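Side-chain contacts in VP1 (PDB 4FMH), which builds the pentameric units of the Merkel cell polyomavirus capsid and binds sialylated glycans at a site required for infection: residues B[148-151]-B[152-155]; B[163-166]-B[167-170]; B[176-179]-B[180-184]. All blocks are in the same frame, centred on the assembly; numbering follows the deposited sequence.

Interaction 1: B[148-151]-B[152-155]; sequences VLDY and QTQY
Thr153 grips Asp150 O twice: its OG1 donates at 2.8 Å and its backbone N at 3.2 Å, both from the same face of the carbonyl plane, the amide well above that plane. With OG1 anti to its own carbonyl carbon (chi1 -51°), hydroxyl and amide aim at one acceptor. The Asp150 carboxylate folds over the bend, where OD1 receives Gln152 N at 2.9 Å from above the carboxylate plane. This tight, buried part is a type I beta turn from Asp150 to Thr153, set in the loop that follows strand 142-146 of the jelly-roll subunit; Asp150 OD2 bonds a glycerol, probably from the crystallisation liquor. The partly exposed side is made by Tyr151 and Gln152. Gln152 CG sits over one face of the Tyr151 ring, 3.6 Å from its centroid, in a CH-pi contact, and the extended chain carries NE2 to Tyr151 OH, a longer bond of 3.3 Å. That hydroxyl also bonds Asn44 of the second subunit. Val148 and Tyr155, both buried, meet more lightly, Val148 CG1 lying 3.8 Å from Tyr155 OH and oblique to the ring. The Tyr155 hydroxyl bonds Glu198, and a water joins it to Thr153 OG1 and Asp150 N.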
# COMPACT_ATOMS: atom_id res chain seq x y z
N VAL B 148 27.49 1.58 9.40
CA VAL B 148 26.85 2.14 10.58
C VAL B 148 26.39 3.58 10.39
O VAL B 148 26.96 4.33 9.58
CB VAL B 148 27.76 2.04 11.83
CG1 VAL B 148 28.00 0.58 12.20
CG2 VAL B 148 29.08 2.78 11.60
N LEU B 149 25.36 3.95 11.14
CA LEU B 149 24.87 5.32 11.19
C LEU B 149 25.98 6.29 11.61
O LEU B 149 26.16 7.34 10.99
CB LEU B 149 23.69 5.42 12.16
CG LEU B 149 22.85 6.70 12.13
CD1 LEU B 149 21.95 6.74 10.91
CD2 LEU B 149 22.01 6.79 13.40
N ASP B 150 26.74 5.92 12.64
CA ASP B 150 27.75 6.81 13.21
C ASP B 150 29.04 6.04 13.48
O ASP B 150 29.08 5.16 14.34
CB ASP B 150 27.19 7.46 14.49
CG ASP B 150 28.18 8.40 15.18
OD1 ASP B 150 29.29 8.63 14.66
OD2 ASP B 150 27.81 8.91 16.26
N TYR B 151 30.10 6.38 12.75
CA TYR B 151 31.38 5.66 12.86
C TYR B 151 32.04 5.85 14.23
O TYR B 151 32.90 5.05 14.62
CB TYR B 151 32.36 6.06 11.74
CG TYR B 151 33.27 7.23 12.08
CD1 TYR B 151 34.54 7.01 12.64
CD2 TYR B 151 32.85 8.54 11.89
CE1 TYR B 151 35.37 8.07 12.96
CE2 TYR B 151 33.67 9.61 12.21
CZ TYR B 151 34.93 9.37 12.74
OH TYR B 151 35.74 10.43 13.06
N GLN B 152 31.63 6.89 14.95
CA GLN B 152 32.20 7.19 16.27
C GLN B 152 31.58 6.38 17.41
O GLN B 152 32.06 6.44 18.54
CB GLN B 152 32.14 8.69 16.56
CG GLN B 152 33.04 9.52 15.67
CD GLN B 152 33.06 11.01 16.02
OE1 GLN B 152 32.16 11.51 16.69
NE2 GLN B 152 34.08 11.70 15.56
N THR B 153 30.53 5.61 17.10
CA THR B 153 29.91 4.72 18.08
C THR B 153 30.94 3.73 18.63
O THR B 153 31.71 3.12 17.87
CB THR B 153 28.72 3.94 17.46
OG1 THR B 153 27.82 4.86 16.80
CG2 THR B 153 27.95 3.19 18.54
N GLN B 154 30.96 3.59 19.95
CA GLN B 154 31.90 2.68 20.62
C GLN B 154 31.16 1.45 21.09
O GLN B 154 30.58 1.44 22.18
CB GLN B 154 32.61 3.38 21.79
CG GLN B 154 33.29 4.68 21.39
CD GLN B 154 34.27 5.20 22.44
OE1 GLN B 154 34.17 4.87 23.62
NE2 GLN B 154 35.21 6.03 22.00
N TYR B 155 31.13 0.43 20.24
CA TYR B 155 30.44 -0.81 20.56
C TYR B 155 31.25 -1.59 21.61
O TYR B 155 32.47 -1.44 21.67
CB TYR B 155 30.22 -1.65 19.29
CG TYR B 155 29.24 -0.99 18.33
CD1 TYR B 155 27.86 -1.09 18.54
CD2 TYR B 155 29.69 -0.26 17.23
CE1 TYR B 155 26.95 -0.48 17.68
CE2 TYR B 155 28.78 0.36 16.35
CZ TYR B 155 27.42 0.25 16.58
OH TYR B 155 26.52 0.86 15.72
O HOH W 1 25.98 3.51 14.54
O HOH W 2 34.09 4.03 16.89

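Interaction 2: B[163-166]-B[167-170]; sequences PITI and ETVL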
# COMPACT_ATOMS: atom_id res chain seq x y z
N PRO B 163 29.49 -8.01 21.15
CA PRO B 163 29.16 -8.59 19.85
C PRO B 163 30.30 -8.40 18.85
O PRO B 163 31.26 -7.69 19.14
CB PRO B 163 27.95 -7.77 19.41
CG PRO B 163 28.18 -6.44 20.02
CD PRO B 163 28.84 -6.70 21.35
N ILE B 164 30.19 -9.04 17.69
CA ILE B 164 31.15 -8.82 16.61
C ILE B 164 30.71 -7.61 15.78
O ILE B 164 29.62 -7.60 15.23
CB ILE B 164 31.31 -10.07 15.72
CG1 ILE B 164 31.95 -11.21 16.53
CG2 ILE B 164 32.17 -9.76 14.47
CD1 ILE B 164 31.52 -12.58 16.09
N THR B 165 31.57 -6.60 15.71
CA THR B 165 31.28 -5.40 14.93
C THR B 165 32.45 -5.09 13.99
O THR B 165 33.37 -5.89 13.85
CB THR B 165 30.95 -4.18 15.84
OG1 THR B 165 32.08 -3.86 16.66
CG2 THR B 165 29.74 -4.48 16.74
N ILE B 166 32.39 -3.94 13.32
CA ILE B 166 33.38 -3.59 12.29
C ILE B 166 34.80 -3.51 12.86
O ILE B 166 35.75 -4.01 12.25
CB ILE B 166 32.99 -2.30 11.52
CG1 ILE B 166 31.66 -2.50 10.77
CG2 ILE B 166 34.10 -1.89 10.54
CD1 ILE B 166 31.21 -1.30 9.92
N GLU B 167 34.95 -2.88 14.02
CA GLU B 167 36.26 -2.80 14.68
C GLU B 167 36.85 -4.21 14.90
O GLU B 167 38.06 -4.41 14.75
CB GLU B 167 36.17 -2.02 16.00
CG GLU B 167 37.52 -1.80 16.68
CD GLU B 167 37.50 -0.74 17.79
OE1 GLU B 167 36.47 -0.04 17.95
OE2 GLU B 167 38.52 -0.61 18.50
N THR B 168 35.99 -5.17 15.24
CA THR B 168 36.40 -6.56 15.40
C THR B 168 37.07 -7.13 14.14
O THR B 168 38.12 -7.75 14.22
CB THR B 168 35.21 -7.48 15.79
OG1 THR B 168 34.41 -6.84 16.78
CG2 THR B 168 35.72 -8.83 16.33
N VAL B 169 36.44 -6.92 12.98
CA VAL B 169 36.96 -7.50 11.73
C VAL B 169 38.16 -6.72 11.18
O VAL B 169 39.05 -7.31 10.57
CB VAL B 169 35.86 -7.69 10.64
CG1 VAL B 169 34.68 -8.47 11.21
CG2 VAL B 169 35.39 -6.36 10.08
N LEU B 170 38.17 -5.40 11.39
CA LEU B 170 39.27 -4.56 10.90
C LEU B 170 40.53 -4.63 11.77
O LEU B 170 41.64 -4.35 11.29
CB LEU B 170 38.82 -3.10 10.76
CG LEU B 170 37.75 -2.70 9.73
CD1 LEU B 170 37.58 -1.18 9.74
CD2 LEU B 170 38.10 -3.20 8.33
O HOH W 3 32.91 -1.41 15.87
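Thr168 reaches back from the first turn of the helix to the residues that lead into it. Its CB lies against Thr165 O, at 3.1 Å. From there chi1 of -43° sets OG1 beside its own backbone N, where it accepts the N-H of Thr165 at 3.0 Å in a nearly straight bond (167°). The other branch, CG2, touches CG2 of Ile164 at 4.1 Å, where the two side chains meet roughly perpendicular. OG1 is also bonded to the hydroxyl of Thr158, its strongest polar partner, and the two bonds limit its rotation. Thr165 occupies the N-cap position, and the bond to its N from a side chain three residues on is one half of a capping box. The reciprocal half is missing, because Thr165 OG1 makes no capping bond. Instead a water donates to Thr165 OG1 at 2.7 Å and accepts from Glu167 N, linking the cap residue to the helix start. Further along, Leu170 N bonds Ile166 O at 2.9 Å, nearly along the C=O axis, whereas the bond from Val169 N to Thr165 O is weak at 3.4 Å. Ile166 and Leu170 run alongside each other in one direction, with CG2 of Ile166 3.6 Å from CD1 of Leu170. This short helix, 166-170, falls between strands 142-146 and 186-189 in the chain. Ile164 O takes the indole N-H of Trp200 in strand 200-202, which ties the approach to the helix to the three-stranded sheet formed by those strands.

Interaction 3: B[176-179]-B[180-184]; sequences PKNQ and GLDPQ
Asp182 has its CG anti to the backbone N (chi1 171°), and Lys177 carries its CG between its own backbone N and carbonyl carbon (chi1 72°); together these torsions lay the lysine CD against the carboxylate, 3.6 Å from Asp182 CG. The touch is made by the aliphatic part of the lysine: its NZ remains 4.9 Å from Asp182 OD1, a distance at which opposite charges may still attract but form no salt bridge. Asn178 lies alongside Asp182, and its ND2 donates to the anti lone pair of OD2 at 3.1 Å. The bond is bent (139°), with OD2 tilted out of the asparagine amide plane. Asn178 OD1 accepts from Thr175 N, so the amide is held at both ends. A water accepts from ND2 and from Asp182 N while donating to Gly180 O, bridging the inside of the bend. Asp182 OD1 in turn receives Gln184 N at 3.0 Å, forming an Asx turn. Residues 176-179 form a 3-10 segment, after which Gly180 N still bonds Lys177 O at 3.0 Å, from above the carbonyl plane. One flank meets the second subunit: Gln179 NE2 bonds Tyr46 O and Leu181 N bonds Asn29 OD1 there. On the way from helix 166-170 to strand 186-189, Asn178 packs on Ile166 and Leu170 of the helix, while Asp182 O is bonded by Gln145 of strand 142-146.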
# COMPACT_ATOMS: atom_id res chain seq x y z
N PRO B 176 35.48 7.44 9.12
CA PRO B 176 34.24 7.91 8.48
C PRO B 176 33.74 7.07 7.30
O PRO B 176 32.54 7.04 7.04
CB PRO B 176 34.60 9.32 8.03
CG PRO B 176 35.60 9.78 9.05
CD PRO B 176 36.43 8.55 9.33
N LYS B 177 34.64 6.37 6.61
CA LYS B 177 34.24 5.55 5.46
C LYS B 177 33.25 4.44 5.80
O LYS B 177 32.56 3.93 4.93
CB LYS B 177 35.46 4.99 4.72
CG LYS B 177 36.22 3.89 5.45
CD LYS B 177 37.23 3.19 4.53
CE LYS B 177 38.38 4.10 4.14
NZ LYS B 177 39.19 3.53 3.04
N ASN B 178 33.19 4.07 7.08
CA ASN B 178 32.27 3.03 7.55
C ASN B 178 30.84 3.53 7.74
O ASN B 178 29.94 2.77 8.14
CB ASN B 178 32.79 2.39 8.83
CG ASN B 178 34.09 1.69 8.62
OD1 ASN B 178 35.10 2.04 9.24
ND2 ASN B 178 34.11 0.72 7.71
N GLN B 179 30.63 4.81 7.45
CA GLN B 179 29.28 5.33 7.29
C GLN B 179 28.78 5.07 5.86
O GLN B 179 27.59 5.16 5.58
CB GLN B 179 29.22 6.82 7.67
CG GLN B 179 29.06 7.04 9.17
CD GLN B 179 29.42 8.45 9.64
OE1 GLN B 179 29.75 8.65 10.81
NE2 GLN B 179 29.33 9.43 8.74
N GLY B 180 29.72 4.74 4.97
CA GLY B 180 29.41 4.29 3.61
C GLY B 180 29.83 2.84 3.44
O GLY B 180 30.08 2.14 4.43
N LEU B 181 29.91 2.37 2.20
CA LEU B 181 30.34 1.01 1.92
C LEU B 181 31.87 0.93 1.91
O LEU B 181 32.52 1.47 1.00
CB LEU B 181 29.76 0.48 0.61
CG LEU B 181 29.72 -1.04 0.41
CD1 LEU B 181 28.85 -1.40 -0.79
CD2 LEU B 181 31.13 -1.65 0.25
N ASP B 182 32.43 0.27 2.93
CA ASP B 182 33.86 -0.04 2.99
C ASP B 182 34.02 -1.54 2.69
O ASP B 182 33.53 -2.37 3.45
CB ASP B 182 34.42 0.31 4.37
CG ASP B 182 35.86 -0.18 4.60
OD1 ASP B 182 36.57 -0.58 3.65
OD2 ASP B 182 36.29 -0.17 5.77
N PRO B 183 34.68 -1.88 1.57
CA PRO B 183 34.83 -3.28 1.16
C PRO B 183 35.57 -4.15 2.18
O PRO B 183 35.43 -5.37 2.16
CB PRO B 183 35.64 -3.19 -0.14
CG PRO B 183 35.44 -1.80 -0.61
CD PRO B 183 35.32 -0.96 0.62
N GLN B 184 36.34 -3.54 3.07
CA GLN B 184 37.05 -4.30 4.10
C GLN B 184 36.14 -4.69 5.26
O GLN B 184 36.45 -5.62 6.01
CB GLN B 184 38.26 -3.53 4.61
CG GLN B 184 39.33 -3.30 3.56
CD GLN B 184 40.50 -2.51 4.10
OE1 GLN B 184 41.33 -3.03 4.85
NE2 GLN B 184 40.58 -1.24 3.71
O HOH W 4 32.61 4.61 2.43
O HOH W 5 31.52 0.21 5.93

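Interactions 1 and 3 are buried loop contacts, and both reach the second subunit; interaction 2 is partly buried and touches no other chain. Interactions 1 and 3 are joined directly, Val148 N lying 3.0 Å from Asn178 O and Gln179 OE1 accepting from Tyr151 N. Interaction 2 meets 180-184 where Leu170 CD2 packs on Gln184 O, and meets 152-155 where Thr165 CG2 touches Tyr155. A side-chain carboxylate accepts a backbone N-H in interactions 1 and 3; a threonine hydroxyl serves in interactions 1 and 2, as donor to a carbonyl in the first and acceptor from an amide in the second. Asn44 and Tyr46, the second-subunit neighbours, flank Trp45 of the glycan pocket in sequence.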